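Local coordinates for periplasmic binding protein/LacI transcriptional regulator (Burkholderia graminis C4D1M, PDB 5HQJ) that binds D-arabinose in the cleft between its two domains and probably serves as the sugar-capturing component of an ABC transporter, at residues A[96-104]-A[114-124]. Numbering follows the deposited sequence.
Sequences KSVESVMKR and TYDSDSPKSGR. With 64K (alpha-D-arabinopyranose), chain B.
Selenomethionine M102 and S122 form the tight centre of this contact, a worked example of a beta-alpha-beta unit whose helix 99-106 packs against the loop following its second strand. The M102 chain bends at its last torsion (chi3 67°), bringing CE to 3.4 Å from S122 OG and 4.0 Å from T114 CG2. S122 OG, set by chi1 (58°) between its backbone N and carbonyl carbon, donates to S119 O in the carbonyl plane at 2.7 Å; that oxygen also accepts from S122 N, closing the type I turn 119-122. The backbones come close here, E99 CA lying 4.0 Å from S122 CA. V98 CG1 rests on S119, whose hydroxyl is hydrogen-bonded to the backbone O of P95. Toward solvent the packing relies on long side chains: the carboxylate of E99 runs alongside K121 and touches its CB (OE2 at 3.4 Å) rather than its amine, while K103 lays CG against S122 O. Within the loop, R124 forms a side-on salt bridge with D118, NE to OD1 and NH2 to OD2, and OD1 also accepts from T114 OG1 above the carboxylate plane. Farther along, D116 binds O1 and O2 of the arabinose. No hydrogen bond crosses between helix and loop, which implies that van der Waals fit, much of it carbon against oxygen, joins them.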
loop_
_atom_site.group_PDB
_atom_site.type_symbol
_atom_site.label_atom_id
_atom_site.label_comp_id
_atom_site.label_asym_id
_atom_site.label_seq_id
_atom_site.Cartn_x
_atom_site.Cartn_y
_atom_site.Cartn_z
ATOM N N LYS A 96 12.863 9.746 3.433
ATOM C CA LYS A 96 14.090 10.453 3.753
ATOM C C LYS A 96 14.726 9.785 4.967
ATOM O O LYS A 96 15.934 9.595 4.993
ATOM C CB LYS A 96 13.844 11.958 4.006
ATOM C CG LYS A 96 13.350 12.766 2.772
ATOM C CD LYS A 96 11.820 12.673 2.619
ATOM C CE LYS A 96 11.271 13.353 1.362
ATOM N NZ LYS A 96 9.801 13.096 1.208
ATOM N N SER A 97 13.906 9.388 5.944
ATOM C CA SER A 97 14.403 8.826 7.192
ATOM C C SER A 97 15.463 7.731 7.013
ATOM O O SER A 97 16.394 7.591 7.800
ATOM C CB SER A 97 13.227 8.241 7.993
ATOM O OG SER A 97 12.316 9.248 8.389
ATOM N N VAL A 98 15.291 6.927 5.980
ATOM C CA VAL A 98 16.002 5.665 5.888
ATOM C C VAL A 98 17.130 5.688 4.830
ATOM O O VAL A 98 17.863 4.709 4.658
ATOM C CB VAL A 98 14.973 4.547 5.594
ATOM C CG1 VAL A 98 14.467 4.628 4.157
ATOM C CG2 VAL A 98 15.532 3.196 5.956
ATOM N N GLU A 99 17.298 6.827 4.154
ATOM C CA GLU A 99 18.278 6.916 3.069
ATOM C C GLU A 99 19.697 6.591 3.533
ATOM O O GLU A 99 20.440 5.895 2.843
ATOM C CB GLU A 99 18.276 8.314 2.433
ATOM C CG GLU A 99 16.938 8.748 1.863
ATOM C CD GLU A 99 17.018 10.063 1.131
ATOM O OE1 GLU A 99 18.118 10.650 1.101
ATOM O OE2 GLU A 99 15.986 10.520 0.602
ATOM N N SER A 100 20.082 7.107 4.699
ATOM C CA SER A 100 21.464 7.011 5.140
ATOM C C SER A 100 21.897 5.587 5.506
ATOM O O SER A 100 22.964 5.131 5.092
ATOM C CB SER A 100 21.682 7.949 6.334
ATOM O OG SER A 100 20.549 8.790 6.511
ATOM N N VAL A 101 21.085 4.884 6.286
ATOM C CA VAL A 101 21.454 3.539 6.720
ATOM C C VAL A 101 21.358 2.533 5.563
ATOM O O VAL A 101 22.084 1.542 5.528
ATOM C CB VAL A 101 20.575 3.077 7.905
ATOM C CG1 VAL A 101 19.106 2.908 7.477
ATOM C CG2 VAL A 101 21.119 1.788 8.517
HETATM N N MSE A 102 20.490 2.799 4.600
HETATM C CA MSE A 102 20.372 1.893 3.454
HETATM C C MSE A 102 21.600 1.962 2.557
HETATM O O MSE A 102 22.011 0.956 1.977
HETATM C CB MSE A 102 19.102 2.199 2.656
HETATM C CG MSE A 102 17.851 1.742 3.406
HETATM SE SE MSE A 102 16.161 2.124 2.542
HETATM C CE MSE A 102 16.388 0.928 1.005
ATOM N N LYS A 103 22.207 3.140 2.477
ATOM C CA LYS A 103 23.451 3.291 1.747
ATOM C C LYS A 103 24.608 2.538 2.399
ATOM O O LYS A 103 25.400 1.933 1.694
ATOM C CB LYS A 103 23.814 4.769 1.606
ATOM C CG LYS A 103 22.874 5.525 0.689
ATOM C CD LYS A 103 23.570 6.623 -0.081
ATOM C CE LYS A 103 22.700 7.101 -1.249
ATOM N NZ LYS A 103 23.051 6.454 -2.564
ATOM N N ARG A 104 24.699 2.554 3.729
ATOM C CA ARG A 104 25.786 1.842 4.409
ATOM C C ARG A 104 25.677 0.336 4.196
ATOM O O ARG A 104 26.674 -0.333 3.915
ATOM C CB ARG A 104 25.793 2.154 5.905
ATOM C CG ARG A 104 25.395 3.583 6.239
ATOM C CD ARG A 104 26.046 4.051 7.533
ATOM N NE ARG A 104 26.004 2.998 8.546
ATOM C CZ ARG A 104 25.034 2.848 9.446
ATOM N NH1 ARG A 104 24.015 3.700 9.491
ATOM N NH2 ARG A 104 25.089 1.845 10.313
ATOM N N THR A 114 13.427 -2.023 -2.527
ATOM C CA THR A 114 12.155 -1.665 -1.905
ATOM C C THR A 114 10.990 -2.333 -2.599
ATOM O O THR A 114 11.126 -2.774 -3.748
ATOM C CB THR A 114 11.959 -0.148 -1.906
ATOM O OG1 THR A 114 12.061 0.360 -3.245
ATOM C CG2 THR A 114 13.026 0.489 -1.039
ATOM N N TYR A 115 9.872 -2.427 -1.872
ATOM C CA TYR A 115 8.607 -2.961 -2.417
ATOM C C TYR A 115 7.472 -2.174 -1.760
ATOM O O TYR A 115 7.633 -1.651 -0.654
ATOM C CB TYR A 115 8.485 -4.496 -2.197
ATOM C CG TYR A 115 8.178 -4.871 -0.778
ATOM C CD1 TYR A 115 9.190 -4.867 0.182
ATOM C CD2 TYR A 115 6.888 -5.149 -0.368
ATOM C CE1 TYR A 115 8.926 -5.152 1.499
ATOM C CE2 TYR A 115 6.605 -5.437 0.966
ATOM C CZ TYR A 115 7.641 -5.434 1.888
ATOM O OH TYR A 115 7.407 -5.697 3.208
ATOM N N ASP A 116 6.365 -2.040 -2.493
ATOM C CA ASP A 116 5.135 -1.406 -2.025
ATOM C C ASP A 116 5.230 0.105 -1.861
ATOM O O ASP A 116 4.432 0.831 -2.447
ATOM C CB ASP A 116 4.695 -2.052 -0.697
ATOM C CG ASP A 116 3.511 -1.364 -0.099
ATOM O OD1 ASP A 116 2.488 -1.190 -0.804
ATOM O OD2 ASP A 116 3.635 -0.970 1.062
ATOM N N SER A 117 6.173 0.543 -1.021
ATOM C CA SER A 117 6.407 1.970 -0.764
ATOM C C SER A 117 7.907 2.280 -0.833
ATOM O O SER A 117 8.733 1.820 -0.032
ATOM C CB SER A 117 5.834 2.420 0.584
ATOM O OG SER A 117 5.512 3.828 0.514
ATOM N N ASP A 118 8.242 3.073 -1.844
ATOM C CA ASP A 118 9.635 3.338 -2.208
ATOM C C ASP A 118 10.327 4.419 -1.362
ATOM O O ASP A 118 9.665 5.237 -0.713
ATOM C CB ASP A 118 9.699 3.752 -3.689
ATOM C CG ASP A 118 11.091 3.599 -4.283
ATOM O OD1 ASP A 118 11.978 3.057 -3.609
ATOM O OD2 ASP A 118 11.299 4.022 -5.444
ATOM N N SER A 119 11.658 4.336 -1.331
ATOM C CA SER A 119 12.549 5.442 -0.938
ATOM C C SER A 119 13.558 5.677 -2.070
ATOM O O SER A 119 14.618 5.056 -2.095
ATOM C CB SER A 119 13.298 5.146 0.369
ATOM O OG SER A 119 14.283 6.147 0.629
ATOM N N PRO A 120 13.217 6.551 -3.030
ATOM C CA PRO A 120 13.980 6.655 -4.284
ATOM C C PRO A 120 15.445 7.088 -4.169
ATOM O O PRO A 120 16.200 6.798 -5.099
ATOM C CB PRO A 120 13.195 7.703 -5.084
ATOM C CG PRO A 120 12.273 8.356 -4.113
ATOM C CD PRO A 120 11.968 7.320 -3.092
ATOM N N LYS A 121 15.841 7.735 -3.078
ATOM C CA LYS A 121 17.206 8.242 -2.950
ATOM C C LYS A 121 18.076 7.426 -1.980
ATOM O O LYS A 121 19.185 7.837 -1.632
ATOM C CB LYS A 121 17.167 9.705 -2.504
ATOM C CG LYS A 121 16.437 10.628 -3.473
ATOM C CD LYS A 121 17.215 10.788 -4.765
ATOM C CE LYS A 121 16.692 11.953 -5.596
ATOM N NZ LYS A 121 15.421 11.627 -6.295
ATOM N N SER A 122 17.578 6.270 -1.559
ATOM C CA SER A 122 18.313 5.367 -0.666
ATOM C C SER A 122 19.429 4.567 -1.350
ATOM O O SER A 122 20.249 3.919 -0.683
ATOM C CB SER A 122 17.342 4.382 -0.022
ATOM O OG SER A 122 16.648 3.645 -1.022
ATOM N N GLY A 123 19.450 4.601 -2.676
ATOM C CA GLY A 123 20.416 3.825 -3.434
ATOM C C GLY A 123 19.967 2.397 -3.643
ATOM O O GLY A 123 20.731 1.549 -4.111
ATOM N N ARG A 124 18.718 2.123 -3.287
ATOM C CA ARG A 124 18.166 0.779 -3.455
ATOM C C ARG A 124 18.279 0.386 -4.926
ATOM O O ARG A 124 18.248 1.245 -5.807
ATOM C CB ARG A 124 16.717 0.714 -2.957
ATOM C CG ARG A 124 15.638 1.153 -3.941
ATOM C CD ARG A 124 15.694 2.634 -4.346
ATOM N NE ARG A 124 14.544 2.932 -5.196
ATOM C CZ ARG A 124 14.484 2.706 -6.509
ATOM N NH1 ARG A 124 15.529 2.204 -7.169
ATOM N NH2 ARG A 124 13.370 2.988 -7.173
HETATM O O2 64K B . 0.141 -0.128 -0.324
HETATM C C2 64K B . -0.331 0.287 1.003
HETATM C C3 64K B . -1.620 -0.425 1.261
HETATM O O3 64K B . -2.636 0.187 0.497
HETATM C C4 64K B . -2.057 -0.310 2.717
HETATM O O4 64K B . -2.438 1.035 3.061
HETATM C C5 64K B . -0.955 -0.696 3.596
HETATM O O5 64K B . 0.147 0.222 3.395
HETATM C C1 64K B . 0.690 -0.081 2.042
HETATM O O1 64K B . 1.814 0.686 1.845
#